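Local coordinates for SNF1-like protein kinase ssp2 (Schizosaccharomyces pombe, PDB 2QRD) that probably phosphorylates serine and threonine residues as the catalytic subunit of an AMPK-like energy-sensing kinase, whose C-terminal regulatory region forms this chain, at residues 15-21 with 88-93; 23-27 with 55-59; 33-37 with 130-136; 61-65 with 126-130; 74-80 with 94-100. All coordinates share one frame; numbering follows the deposited sequence.

Overall arrangement
The five contacts lie in one KA1-like domain of the C-terminal region; the kinase active site belongs to the N-terminal part of the protein, not to this fragment. Contacts 1 and 5 pair strand 89-101 with strands 17-20 and 74-84 respectively, their centres about 20 Å apart. Contacts 2 and 4 set helices 23-37 and 123-136 against strand 57-63, and contact 3 is where these two helices meet. Contact 4 lies closest to contact 5 (centres about 9 Å), joined by the bond between Trp-62 O and Ala-76 N, and about 10 Å from contact 3, with which it shares Leu-130. Contacts 1 and 2 touch through Phe-90 and Ile-26, their centres about 11 Å apart.

Contact 1: residues 15-21 with 88-93; sequences FGVRCRG and GCFMLD
Cys-19 SG sits between two side chains of the neighbouring strand, 4.1 Å from Phe-90 CB and 4.2 Å from Leu-92 CB, on the face that helix 23-37 covers through Ile-26 and Val-30. The Phe-90 ring turns its edge just beyond the end of strand 17-20, where Gly-21 O lies in the ring plane 3.3 Å from Phe-90 CE1. On the other face Met-91 carries the contact: its CG stands trans to the backbone N (chi1 175°), and the bend at chi3 brings CE to 3.8 Å from Phe-15 CB, while SD lies near Phe-15 O. Cutting Met-91 back to an alanine removes CG, SD and CE and would probably open a gap beside Phe-15 and beside Leu-31 of the SPCC1919.03c chain. Gly-16 passes so close to this thioether that a CB would collide with Met-91 CG and Leu-92 O. Further out, the aliphatic part of Arg-20 runs past the end of the strand, its CG 3.5 Å from Gly-88 O. Paired bonds join Val-17 to Leu-92, where Leu-92 N reaches Val-17 O at 2.8 Å and 174°, and Cys-19 to Phe-90; Gly-21 N to Gly-88 O (3.2 Å) is the last. This is an edge pair of the domain's antiparallel sheet, and beyond it Phe-15 joins a strand of the SPCC1919.03c chain, carrying the sheet across the interface.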
# COMPACT_ATOMS: atom_id res chain seq x y z
N PHE A 15 -5.25 -16.51 -11.58
CA PHE A 15 -3.92 -16.59 -12.15
C PHE A 15 -4.05 -16.37 -13.65
O PHE A 15 -5.06 -16.74 -14.25
CB PHE A 15 -3.27 -17.95 -11.85
CG PHE A 15 -2.62 -18.02 -10.49
CD1 PHE A 15 -3.14 -18.84 -9.49
CD2 PHE A 15 -1.49 -17.26 -10.19
CE1 PHE A 15 -2.54 -18.91 -8.22
CE2 PHE A 15 -0.88 -17.31 -8.93
CZ PHE A 15 -1.41 -18.14 -7.95
N GLY A 16 -3.04 -15.69 -14.21
CA GLY A 16 -2.88 -15.52 -15.63
C GLY A 16 -3.84 -14.54 -16.27
O GLY A 16 -4.42 -13.70 -15.59
N VAL A 17 -3.96 -14.66 -17.59
CA VAL A 17 -4.96 -13.98 -18.38
C VAL A 17 -5.88 -15.00 -19.13
O VAL A 17 -5.44 -16.05 -19.61
CB VAL A 17 -4.33 -12.74 -19.24
CG1 VAL A 17 -2.81 -12.76 -19.30
CG2 VAL A 17 -5.00 -12.49 -20.60
N ARG A 18 -7.17 -14.70 -19.15
CA ARG A 18 -8.17 -15.55 -19.79
C ARG A 18 -8.12 -15.39 -21.30
O ARG A 18 -7.92 -14.27 -21.81
CB ARG A 18 -9.59 -15.20 -19.33
CG ARG A 18 -9.87 -15.23 -17.85
CD ARG A 18 -11.35 -15.44 -17.66
NE ARG A 18 -11.90 -14.83 -16.45
CZ ARG A 18 -11.91 -15.40 -15.24
NH1 ARG A 18 -11.36 -16.60 -15.04
NH2 ARG A 18 -12.48 -14.76 -14.22
N CYS A 19 -8.30 -16.50 -22.00
CA CYS A 19 -8.40 -16.49 -23.44
C CYS A 19 -9.45 -17.48 -23.88
O CYS A 19 -9.87 -18.32 -23.10
CB CYS A 19 -7.06 -16.71 -24.19
SG CYS A 19 -5.61 -17.16 -23.25
N ARG A 20 -9.88 -17.33 -25.12
CA ARG A 20 -10.93 -18.16 -25.69
C ARG A 20 -10.64 -18.38 -27.15
O ARG A 20 -9.81 -17.67 -27.73
CB ARG A 20 -12.31 -17.51 -25.54
CG ARG A 20 -12.99 -17.78 -24.19
CD ARG A 20 -14.49 -17.69 -24.29
NE ARG A 20 -15.03 -16.39 -23.88
CZ ARG A 20 -16.09 -15.80 -24.44
NH1 ARG A 20 -16.52 -14.63 -23.98
NH2 ARG A 20 -16.72 -16.37 -25.47
N GLY A 21 -11.30 -19.36 -27.73
CA GLY A 21 -11.20 -19.62 -29.16
C GLY A 21 -10.27 -20.77 -29.43
O GLY A 21 -10.33 -21.81 -28.77
N GLY A 88 -12.69 -24.61 -25.24
CA GLY A 88 -12.83 -23.22 -25.66
C GLY A 88 -12.21 -22.16 -24.76
O GLY A 88 -12.11 -21.00 -25.16
N CYS A 89 -11.82 -22.54 -23.55
CA CYS A 89 -11.34 -21.57 -22.57
C CYS A 89 -9.95 -21.93 -22.06
O CYS A 89 -9.69 -23.08 -21.67
CB CYS A 89 -12.31 -21.44 -21.41
SG CYS A 89 -13.98 -21.19 -21.97
N PHE A 90 -9.08 -20.91 -22.03
CA PHE A 90 -7.66 -21.11 -21.77
C PHE A 90 -7.16 -20.10 -20.75
O PHE A 90 -7.72 -19.00 -20.60
CB PHE A 90 -6.85 -21.02 -23.07
CG PHE A 90 -7.26 -22.01 -24.11
CD1 PHE A 90 -8.22 -21.68 -25.07
CD2 PHE A 90 -6.71 -23.30 -24.12
CE1 PHE A 90 -8.63 -22.61 -26.04
CE2 PHE A 90 -7.11 -24.23 -25.08
CZ PHE A 90 -8.08 -23.88 -26.04
N MET A 91 -6.12 -20.48 -20.01
CA MET A 91 -5.35 -19.51 -19.23
C MET A 91 -3.97 -19.35 -19.86
O MET A 91 -3.31 -20.34 -20.24
CB MET A 91 -5.22 -19.94 -17.75
CG MET A 91 -4.33 -19.03 -16.91
SD MET A 91 -3.62 -19.75 -15.42
CE MET A 91 -5.08 -20.12 -14.43
N LEU A 92 -3.55 -18.11 -19.99
CA LEU A 92 -2.15 -17.85 -20.25
C LEU A 92 -1.47 -17.60 -18.89
O LEU A 92 -1.66 -16.56 -18.27
CB LEU A 92 -1.98 -16.68 -21.21
CG LEU A 92 -0.56 -16.30 -21.67
CD1 LEU A 92 0.07 -17.46 -22.50
CD2 LEU A 92 -0.65 -14.99 -22.45
N ASP A 93 -0.72 -18.60 -18.43
CA ASP A 93 0.04 -18.48 -17.20
C ASP A 93 1.39 -17.76 -17.53
O ASP A 93 2.00 -17.99 -18.58
CB ASP A 93 0.21 -19.86 -16.55
CG ASP A 93 1.09 -19.84 -15.28
OD1 ASP A 93 0.66 -19.26 -14.23
OD2 ASP A 93 2.21 -20.41 -15.34

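Contact 2: residues 23-27 with 55-59; sequences APEIL and MYTIK
With chi1 at -172°, Leu-27 swings CG trans to its backbone N and sends both methyls from the helix toward Met-55 and Ile-58: CD2 stops 3.4 Å from Met-55 O, and CD1 meets Ile-58 CD1 tightly at 3.4 Å as the two side chains run antiparallel. Tyr-56, its CG opposite the carbonyl carbon (chi1 -63°), reaches back to the first turn of the helix. There Ala-23 O lies in the ring plane, 3.5 Å from Tyr-56 CE2, while also accepting the helical bond from Leu-27 N. Helix 23-37 thus packs on the antiparallel sheet of this KA1-like domain, at the start of strand 57-63. Met-55 CG lies over one face of the Tyr-56 ring, near its rim, and Met-55 CE lies 3.9 Å from Leu-27 CD2. Tyr-56 OH lies 3.6 Å from Ala-23 CB, and its hydrogen bond goes to Pro-26 O of the SPCC1919.03c chain. A phenylalanine in place of Tyr-56 lacks that OH and would probably leave the Pro-26 carbonyl without its mate.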
# COMPACT_ATOMS: atom_id res chain seq x y z
N ALA A 23 -6.52 -22.50 -29.73
CA ALA A 23 -5.22 -22.44 -29.04
C ALA A 23 -4.05 -22.03 -29.94
O ALA A 23 -3.21 -21.25 -29.51
CB ALA A 23 -4.94 -23.76 -28.31
N PRO A 24 -4.00 -22.54 -31.21
CA PRO A 24 -3.03 -21.98 -32.15
C PRO A 24 -3.30 -20.51 -32.54
O PRO A 24 -2.34 -19.77 -32.79
CB PRO A 24 -3.16 -22.90 -33.37
CG PRO A 24 -3.81 -24.13 -32.85
CD PRO A 24 -4.76 -23.63 -31.84
N GLU A 25 -4.56 -20.07 -32.56
CA GLU A 25 -4.85 -18.65 -32.78
C GLU A 25 -4.41 -17.77 -31.60
O GLU A 25 -3.94 -16.64 -31.79
CB GLU A 25 -6.32 -18.41 -33.15
CG GLU A 25 -6.66 -18.83 -34.58
CD GLU A 25 -8.18 -18.83 -34.86
OE1 GLU A 25 -8.93 -18.16 -34.09
OE2 GLU A 25 -8.62 -19.50 -35.84
N ILE A 26 -4.60 -18.30 -30.38
CA ILE A 26 -4.16 -17.66 -29.16
C ILE A 26 -2.63 -17.62 -29.11
O ILE A 26 -2.04 -16.60 -28.77
CB ILE A 26 -4.72 -18.38 -27.90
CG1 ILE A 26 -6.24 -18.25 -27.81
CG2 ILE A 26 -4.10 -17.82 -26.63
CD1 ILE A 26 -6.88 -19.26 -26.86
N LEU A 27 -1.98 -18.75 -29.43
CA LEU A 27 -0.53 -18.80 -29.46
C LEU A 27 0.04 -17.73 -30.40
O LEU A 27 0.90 -16.95 -29.99
CB LEU A 27 -0.03 -20.22 -29.78
CG LEU A 27 1.48 -20.49 -29.65
CD1 LEU A 27 2.01 -20.16 -28.24
CD2 LEU A 27 1.85 -21.92 -30.08
N MET A 55 5.08 -26.55 -27.71
CA MET A 55 4.90 -25.29 -28.43
C MET A 55 4.12 -24.24 -27.62
O MET A 55 4.25 -23.05 -27.88
CB MET A 55 4.29 -25.53 -29.84
CG MET A 55 2.77 -25.73 -29.92
SD MET A 55 2.25 -25.97 -31.62
CE MET A 55 0.60 -25.29 -31.66
N TYR A 56 3.35 -24.69 -26.63
CA TYR A 56 2.58 -23.78 -25.75
C TYR A 56 3.35 -23.27 -24.52
O TYR A 56 2.82 -22.52 -23.73
CB TYR A 56 1.24 -24.41 -25.34
CG TYR A 56 0.33 -24.66 -26.51
CD1 TYR A 56 0.12 -25.94 -26.99
CD2 TYR A 56 -0.29 -23.60 -27.18
CE1 TYR A 56 -0.69 -26.17 -28.09
CE2 TYR A 56 -1.12 -23.83 -28.30
CZ TYR A 56 -1.32 -25.11 -28.73
OH TYR A 56 -2.15 -25.36 -29.83
N THR A 57 4.60 -23.70 -24.38
CA THR A 57 5.56 -23.17 -23.41
C THR A 57 6.53 -22.24 -24.18
O THR A 57 7.28 -22.70 -25.07
CB THR A 57 6.36 -24.32 -22.76
OG1 THR A 57 5.45 -25.28 -22.22
CG2 THR A 57 7.28 -23.82 -21.65
N ILE A 58 6.45 -20.95 -23.87
CA ILE A 58 7.29 -19.92 -24.50
C ILE A 58 8.21 -19.34 -23.41
O ILE A 58 7.72 -18.90 -22.35
CB ILE A 58 6.44 -18.76 -25.12
CG1 ILE A 58 5.45 -19.30 -26.16
CG2 ILE A 58 7.34 -17.63 -25.67
CD1 ILE A 58 4.24 -18.35 -26.47
N LYS A 59 9.53 -19.31 -23.67
CA LYS A 59 10.44 -18.55 -22.82
C LYS A 59 10.76 -17.21 -23.47
O LYS A 59 11.12 -17.15 -24.63
CB LYS A 59 11.69 -19.35 -22.44
CG LYS A 59 11.39 -20.58 -21.59
CD LYS A 59 12.50 -20.95 -20.68
CE LYS A 59 12.31 -22.38 -20.14
NZ LYS A 59 12.97 -22.62 -18.80

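Contact 3: residues 33-37 with 130-136; sequences ALQRA and LVCKLFS
Arg-36 and Ser-136 make the polar link between the two helices: Arg-36 NH2 gives a hydrogen bond of 2.6 Å to Ser-136 OG at 156°, the oxygen standing slightly out of the guanidinium plane. The same Arg-36 NH2 leans toward Lys-133 O at 2.8 Å, a weak bond because it is strongly bent (127°). Over the centre of one guanidinium face lies Lys-133 CD, 3.9 Å from Arg-36 CZ. Next to it the packing is apolar. Ala-33 CB presses into the second helix, 3.5 Å from Leu-134 CD2 and 3.8 Å from Leu-130 CD2, and Ala-37 CB meets Lys-133 CG. Having only a methyl here lets the two helices come close, with CA atoms of Ala-33 and Lys-133 just 4.9 Å apart.

The second shell fixes these groups. Ser-136 OG donates to Cys-132 O one turn back at 2.8 Å, consistent with OG acting as acceptor for the arginine. Lys-133 folds at chi2, laying its methylenes along Ala-33 and Arg-36; its NZ then lies 4.4 Å from Arg-36 NH1. The segments cross at 121° between their directions. On the sheet side Leu-34 and Leu-130 pack on Trp-62 of strand 57-63, while elsewhere on helix 123-136 Val-131 and Phe-135 lean on Leu-74 and Phe-95 of the SPCC1919.03c chain.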
# COMPACT_ATOMS: atom_id res chain seq x y z
N ALA A 33 1.86 -10.12 -29.73
CA ALA A 33 1.97 -9.24 -28.56
C ALA A 33 3.41 -9.13 -27.96
O ALA A 33 3.85 -8.04 -27.62
CB ALA A 33 1.02 -9.72 -27.49
N LEU A 34 4.10 -10.27 -27.82
CA LEU A 34 5.51 -10.30 -27.40
C LEU A 34 6.39 -9.48 -28.34
O LEU A 34 7.25 -8.72 -27.89
CB LEU A 34 6.03 -11.74 -27.31
CG LEU A 34 5.49 -12.65 -26.18
CD1 LEU A 34 5.97 -14.09 -26.40
CD2 LEU A 34 5.91 -12.17 -24.81
N GLN A 35 6.14 -9.60 -29.64
CA GLN A 35 6.94 -8.91 -30.63
C GLN A 35 6.67 -7.40 -30.64
O GLN A 35 7.60 -6.61 -30.88
CB GLN A 35 6.72 -9.51 -32.02
CG GLN A 35 7.46 -8.78 -33.10
CD GLN A 35 6.94 -9.06 -34.47
OE1 GLN A 35 7.55 -9.80 -35.24
NE2 GLN A 35 5.80 -8.45 -34.81
N ARG A 36 5.42 -7.00 -30.40
CA ARG A 36 5.10 -5.57 -30.29
C ARG A 36 5.69 -4.95 -29.03
O ARG A 36 6.14 -3.81 -29.05
CB ARG A 36 3.60 -5.31 -30.32
CG ARG A 36 2.99 -5.33 -31.70
CD ARG A 36 1.78 -4.43 -31.73
NE ARG A 36 0.73 -4.88 -30.81
CZ ARG A 36 -0.23 -4.10 -30.31
NH1 ARG A 36 -0.30 -2.80 -30.64
NH2 ARG A 36 -1.13 -4.62 -29.50
N ALA A 37 5.72 -5.72 -27.94
CA ALA A 37 6.32 -5.25 -26.69
C ALA A 37 7.85 -5.19 -26.76
O ALA A 37 8.49 -4.60 -25.89
CB ALA A 37 5.85 -6.08 -25.51
N LEU A 130 2.80 -6.54 -21.65
CA LEU A 130 2.24 -7.68 -22.36
C LEU A 130 0.72 -7.57 -22.46
O LEU A 130 0.14 -7.68 -23.55
CB LEU A 130 2.63 -8.99 -21.68
CG LEU A 130 2.80 -10.21 -22.60
CD1 LEU A 130 2.45 -11.49 -21.86
CD2 LEU A 130 1.94 -10.06 -23.85
N VAL A 131 0.07 -7.35 -21.32
CA VAL A 131 -1.38 -7.28 -21.25
C VAL A 131 -1.92 -6.19 -22.17
O VAL A 131 -2.89 -6.43 -22.88
CB VAL A 131 -1.89 -7.14 -19.79
CG1 VAL A 131 -3.33 -6.75 -19.75
CG2 VAL A 131 -1.70 -8.47 -19.03
N CYS A 132 -1.27 -5.03 -22.21
CA CYS A 132 -1.71 -3.96 -23.10
C CYS A 132 -1.59 -4.30 -24.59
O CYS A 132 -2.40 -3.86 -25.40
CB CYS A 132 -0.99 -2.65 -22.79
SG CYS A 132 -1.56 -2.01 -21.19
N LYS A 133 -0.57 -5.08 -24.93
CA LYS A 133 -0.37 -5.53 -26.29
C LYS A 133 -1.42 -6.59 -26.62
O LYS A 133 -2.03 -6.53 -27.67
CB LYS A 133 1.04 -6.11 -26.47
CG LYS A 133 2.17 -5.11 -26.31
CD LYS A 133 1.86 -3.82 -27.07
CE LYS A 133 2.99 -2.83 -26.94
NZ LYS A 133 2.61 -1.60 -27.60
N LEU A 134 -1.65 -7.55 -25.74
CA LEU A 134 -2.73 -8.52 -25.95
C LEU A 134 -4.10 -7.85 -26.12
O LEU A 134 -4.92 -8.29 -26.93
CB LEU A 134 -2.78 -9.56 -24.84
CG LEU A 134 -1.56 -10.47 -24.61
CD1 LEU A 134 -1.61 -11.16 -23.20
CD2 LEU A 134 -1.37 -11.52 -25.76
N PHE A 135 -4.33 -6.75 -25.41
CA PHE A 135 -5.65 -6.11 -25.42
C PHE A 135 -5.86 -5.10 -26.56
O PHE A 135 -6.99 -4.74 -26.88
CB PHE A 135 -5.92 -5.47 -24.07
CG PHE A 135 -6.18 -6.45 -22.97
CD1 PHE A 135 -6.66 -6.01 -21.73
CD2 PHE A 135 -5.98 -7.82 -23.16
CE1 PHE A 135 -6.91 -6.91 -20.70
CE2 PHE A 135 -6.22 -8.74 -22.13
CZ PHE A 135 -6.70 -8.27 -20.89
N SER A 136 -4.77 -4.66 -27.18
CA SER A 136 -4.87 -3.67 -28.25
C SER A 136 -4.65 -4.28 -29.62
O SER A 136 -4.82 -3.61 -30.62
CB SER A 136 -3.88 -2.53 -28.04
OG SER A 136 -2.55 -3.04 -28.04

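Contact 4: residues 61-65 with 126-130; sequences RWEIP and LCAML
Trp-62 and Leu-126 bring helix 123-136 onto the antiparallel sheet of the KA1-like domain, the helix segment running at 105° to strand 61-63. Contacts with the indole come first. Leu-126 CB lies over one face of the ring system, and its CG rests 3.9 Å from Trp-62 CE3; the two side chains run antiparallel, with Leu-126 CD2 4.0 Å from Trp-62 CB. One helical turn on, Leu-130 crosses the indole at about a right angle, with CB 3.9 Å from Trp-62 CH2, while Met-129 CB touches Trp-62 CZ3 more loosely at 4.3 Å. The tryptophan reaches this place because CG stands opposite the carbonyl carbon (chi1 -59°), swinging the six-membered ring away from the strand and between the helices, where Leu-34 and Ala-37 also pack on it.

Aliphatic contacts form a second group. Pro-65, the first residue of helix 65-69 after the N-cap position of Ile-64, touches helix 123-136 with its ring: Pro-65 CD is 4.2 Å from Leu-126 CD1, and Pro-65 CG is 4.4 Å from Met-129 CE.

Polar links run along or beside the contact, not across it. Trp-62 NE1 bonds to Ser-60 OG, and the strand's backbone pairs with Ala-76. Leu-126 O, 3.8 Å from Trp-62 CH2, accepts the helical hydrogen bond from Leu-130 N at 3.0 Å.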
# COMPACT_ATOMS: atom_id res chain seq x y z
N ARG A 61 12.63 -13.24 -23.28
CA ARG A 61 13.59 -12.33 -22.68
C ARG A 61 13.20 -10.89 -23.03
O ARG A 61 12.87 -10.59 -24.18
CB ARG A 61 15.00 -12.65 -23.15
CG ARG A 61 16.06 -12.03 -22.30
CD ARG A 61 17.42 -12.35 -22.84
NE ARG A 61 17.52 -11.97 -24.24
CZ ARG A 61 18.43 -12.42 -25.07
NH1 ARG A 61 19.34 -13.28 -24.62
NH2 ARG A 61 18.44 -12.02 -26.35
N TRP A 62 13.24 -10.03 -22.02
CA TRP A 62 12.82 -8.63 -22.13
C TRP A 62 13.95 -7.73 -21.63
O TRP A 62 14.49 -7.94 -20.52
CB TRP A 62 11.61 -8.36 -21.23
CG TRP A 62 10.35 -9.18 -21.47
CD1 TRP A 62 10.17 -10.55 -21.31
CD2 TRP A 62 9.07 -8.67 -21.85
NE1 TRP A 62 8.87 -10.90 -21.61
CE2 TRP A 62 8.17 -9.77 -21.93
CE3 TRP A 62 8.60 -7.38 -22.15
CZ2 TRP A 62 6.84 -9.62 -22.30
CZ3 TRP A 62 7.26 -7.23 -22.51
CH2 TRP A 62 6.39 -8.34 -22.59
N GLU A 63 14.31 -6.74 -22.44
CA GLU A 63 15.23 -5.70 -21.98
C GLU A 63 14.49 -4.86 -20.94
O GLU A 63 13.30 -4.60 -21.09
CB GLU A 63 15.82 -4.87 -23.16
CG GLU A 63 16.77 -5.69 -24.09
CD GLU A 63 18.05 -4.94 -24.62
OE1 GLU A 63 17.97 -4.15 -25.61
OE2 GLU A 63 19.17 -5.20 -24.09
N ILE A 64 15.14 -4.50 -19.84
CA ILE A 64 14.43 -3.71 -18.83
C ILE A 64 14.59 -2.24 -19.18
O ILE A 64 15.70 -1.75 -19.23
CB ILE A 64 14.86 -4.06 -17.35
CG1 ILE A 64 14.62 -5.54 -17.03
CG2 ILE A 64 14.08 -3.22 -16.35
CD1 ILE A 64 15.41 -6.07 -15.87
N PRO A 65 13.47 -1.55 -19.46
CA PRO A 65 13.56 -0.16 -19.92
C PRO A 65 14.44 0.75 -19.08
O PRO A 65 15.26 1.47 -19.64
CB PRO A 65 12.11 0.30 -19.91
CG PRO A 65 11.33 -0.95 -20.18
CD PRO A 65 12.07 -2.00 -19.38
N LEU A 126 6.47 -5.32 -16.64
CA LEU A 126 6.52 -6.03 -17.93
C LEU A 126 5.23 -6.80 -18.31
O LEU A 126 4.83 -6.81 -19.48
CB LEU A 126 7.74 -6.93 -17.94
CG LEU A 126 9.06 -6.31 -18.45
CD1 LEU A 126 9.16 -4.83 -18.44
CD2 LEU A 126 10.27 -6.95 -17.78
N CYS A 127 4.58 -7.42 -17.32
CA CYS A 127 3.31 -8.09 -17.51
C CYS A 127 2.21 -7.14 -17.93
O CYS A 127 1.32 -7.52 -18.69
CB CYS A 127 2.89 -8.77 -16.22
SG CYS A 127 3.81 -10.25 -15.75
N ALA A 128 2.24 -5.90 -17.41
CA ALA A 128 1.29 -4.86 -17.80
C ALA A 128 1.48 -4.46 -19.26
O ALA A 128 0.50 -4.25 -19.97
CB ALA A 128 1.40 -3.64 -16.86
N MET A 129 2.73 -4.36 -19.69
CA MET A 129 3.11 -4.17 -21.09
C MET A 129 2.54 -5.29 -22.01
O MET A 129 1.87 -5.01 -23.01
CB MET A 129 4.66 -4.09 -21.19
CG MET A 129 5.22 -3.23 -22.33
SD MET A 129 7.03 -2.82 -22.26
CE MET A 129 7.23 -2.39 -20.50
N LEU A 130 2.80 -6.54 -21.65
CA LEU A 130 2.24 -7.68 -22.36
C LEU A 130 0.72 -7.57 -22.46
O LEU A 130 0.14 -7.68 -23.55
CB LEU A 130 2.63 -8.99 -21.68
CG LEU A 130 2.80 -10.21 -22.60
CD1 LEU A 130 2.45 -11.49 -21.86
CD2 LEU A 130 1.94 -10.06 -23.85

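Contact 5: residues 74-80 with 94-100; sequences TYAYIEL and VKSNGYK
Glu-79 and Lys-95 run alongside each other in the same direction, and their salt bridge goes from Lys-95 NZ to Glu-79 OE1 at 3.0 Å, the ammonium approaching from above the carboxylate plane (55° out of it). On the same side Tyr-77 turns its ring edge to the other strand: Tyr-77 CE2 meets Lys-100 CB at 3.7 Å, and Gly-98 O lies in the ring plane. The opposite face is mainly apolar. Leu-80 CD1 runs alongside Val-94 CG2, Ile-78 CG2 crosses against Val-94 CG1 at 3.4 Å, and Tyr-99 offers a ring edge to Ala-76 CB.

The hairpin strands 74-84 and 89-101 pair by backbone bonds interrupted by a beta bulge: Tyr-77 N bonds to Gly-98 O, whereas Tyr-77 O takes Asn-97 N at 2.7 Å. Ser-96 OG accepts from Gly-98 N, an ST turn at the bulge, and a water joins it to Tyr-77 O. This hairpin is thus two-sided: Ala-76 and Ile-78 meet Leu-126 of helix 123-136, while the charged pair probably steadies the more exposed face.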
# COMPACT_ATOMS: atom_id res chain seq x y z
N THR A 74 20.70 -5.58 -18.95
CA THR A 74 20.03 -6.35 -17.93
C THR A 74 18.65 -6.70 -18.43
O THR A 74 18.01 -5.95 -19.16
CB THR A 74 20.04 -5.63 -16.59
OG1 THR A 74 18.97 -6.12 -15.77
CG2 THR A 74 19.88 -4.20 -16.79
N TYR A 75 18.23 -7.90 -18.04
CA TYR A 75 17.21 -8.63 -18.74
C TYR A 75 16.29 -9.28 -17.74
O TYR A 75 16.70 -9.62 -16.64
CB TYR A 75 17.85 -9.74 -19.58
CG TYR A 75 18.63 -9.29 -20.81
CD1 TYR A 75 20.02 -9.29 -20.80
CD2 TYR A 75 17.98 -8.89 -21.98
CE1 TYR A 75 20.76 -8.90 -21.91
CE2 TYR A 75 18.71 -8.50 -23.11
CZ TYR A 75 20.10 -8.51 -23.06
OH TYR A 75 20.84 -8.14 -24.16
N ALA A 76 15.04 -9.46 -18.15
CA ALA A 76 14.01 -10.09 -17.36
C ALA A 76 13.55 -11.32 -18.13
O ALA A 76 13.29 -11.23 -19.32
CB ALA A 76 12.89 -9.13 -17.16
N TYR A 77 13.47 -12.46 -17.46
CA TYR A 77 13.04 -13.71 -18.08
C TYR A 77 11.62 -14.14 -17.62
O TYR A 77 11.34 -14.32 -16.43
CB TYR A 77 14.07 -14.78 -17.80
CG TYR A 77 15.45 -14.39 -18.28
CD1 TYR A 77 15.90 -14.80 -19.52
CD2 TYR A 77 16.32 -13.59 -17.49
CE1 TYR A 77 17.16 -14.45 -19.98
CE2 TYR A 77 17.59 -13.22 -17.95
CZ TYR A 77 18.00 -13.66 -19.21
OH TYR A 77 19.24 -13.36 -19.73
N ILE A 78 10.74 -14.27 -18.60
CA ILE A 78 9.33 -14.53 -18.35
C ILE A 78 8.94 -15.78 -19.18
O ILE A 78 9.16 -15.84 -20.40
CB ILE A 78 8.46 -13.26 -18.71
CG1 ILE A 78 8.85 -12.06 -17.83
CG2 ILE A 78 6.94 -13.54 -18.61
CD1 ILE A 78 8.23 -10.71 -18.22
N GLU A 79 8.41 -16.79 -18.52
CA GLU A 79 7.92 -17.97 -19.23
C GLU A 79 6.39 -17.98 -19.29
O GLU A 79 5.71 -17.76 -18.29
CB GLU A 79 8.43 -19.22 -18.54
CG GLU A 79 7.95 -20.51 -19.17
CD GLU A 79 8.32 -21.72 -18.33
OE1 GLU A 79 9.35 -21.67 -17.61
OE2 GLU A 79 7.56 -22.73 -18.38
N LEU A 80 5.86 -18.21 -20.48
CA LEU A 80 4.41 -18.24 -20.70
C LEU A 80 3.97 -19.66 -20.89
O LEU A 80 4.68 -20.44 -21.48
CB LEU A 80 4.01 -17.44 -21.92
CG LEU A 80 4.43 -15.98 -22.16
CD1 LEU A 80 3.89 -15.06 -21.11
CD2 LEU A 80 5.92 -15.79 -22.34
N VAL A 94 1.80 -16.84 -16.65
CA VAL A 94 2.94 -15.95 -16.90
C VAL A 94 3.72 -15.87 -15.60
O VAL A 94 3.18 -15.45 -14.55
CB VAL A 94 2.50 -14.50 -17.31
CG1 VAL A 94 3.72 -13.59 -17.50
CG2 VAL A 94 1.62 -14.49 -18.58
N LYS A 95 4.98 -16.30 -15.65
CA LYS A 95 5.80 -16.39 -14.46
C LYS A 95 7.20 -15.81 -14.59
O LYS A 95 7.84 -15.86 -15.64
CB LYS A 95 5.90 -17.84 -13.98
CG LYS A 95 6.83 -18.70 -14.80
CD LYS A 95 7.33 -19.90 -14.02
CE LYS A 95 7.48 -21.08 -14.99
NZ LYS A 95 8.63 -21.97 -14.70
N SER A 96 7.69 -15.27 -13.48
CA SER A 96 9.01 -14.69 -13.48
C SER A 96 10.07 -15.77 -13.31
O SER A 96 9.98 -16.60 -12.39
CB SER A 96 9.14 -13.61 -12.41
OG SER A 96 10.43 -13.02 -12.47
N ASN A 97 11.06 -15.77 -14.21
CA ASN A 97 12.28 -16.56 -14.03
C ASN A 97 13.48 -15.70 -13.61
O ASN A 97 14.62 -16.16 -13.65
CB ASN A 97 12.58 -17.40 -15.28
CG ASN A 97 11.71 -18.66 -15.38
OD1 ASN A 97 11.24 -19.05 -16.44
ND2 ASN A 97 11.50 -19.30 -14.24
N GLY A 98 13.24 -14.46 -13.21
CA GLY A 98 14.34 -13.63 -12.71
C GLY A 98 14.90 -12.53 -13.62
O GLY A 98 14.43 -12.31 -14.75
N TYR A 99 15.92 -11.85 -13.09
CA TYR A 99 16.60 -10.75 -13.75
C TYR A 99 18.08 -11.02 -13.72
O TYR A 99 18.62 -11.52 -12.73
CB TYR A 99 16.33 -9.42 -13.05
CG TYR A 99 14.90 -9.26 -12.57
CD1 TYR A 99 13.85 -9.06 -13.47
CD2 TYR A 99 14.61 -9.30 -11.20
CE1 TYR A 99 12.53 -8.95 -13.00
CE2 TYR A 99 13.33 -9.18 -10.73
CZ TYR A 99 12.29 -9.01 -11.63
OH TYR A 99 11.04 -8.88 -11.13
N LYS A 100 18.75 -10.65 -14.82
CA LYS A 100 20.17 -10.93 -14.98
C LYS A 100 20.81 -9.81 -15.78
O LYS A 100 20.34 -9.48 -16.86
CB LYS A 100 20.37 -12.28 -15.68
CG LYS A 100 21.65 -12.99 -15.33
CD LYS A 100 22.03 -14.10 -16.36
CE LYS A 100 22.55 -13.56 -17.74
NZ LYS A 100 23.85 -14.21 -18.15
O HOH W 1 10.93 -11.56 -14.68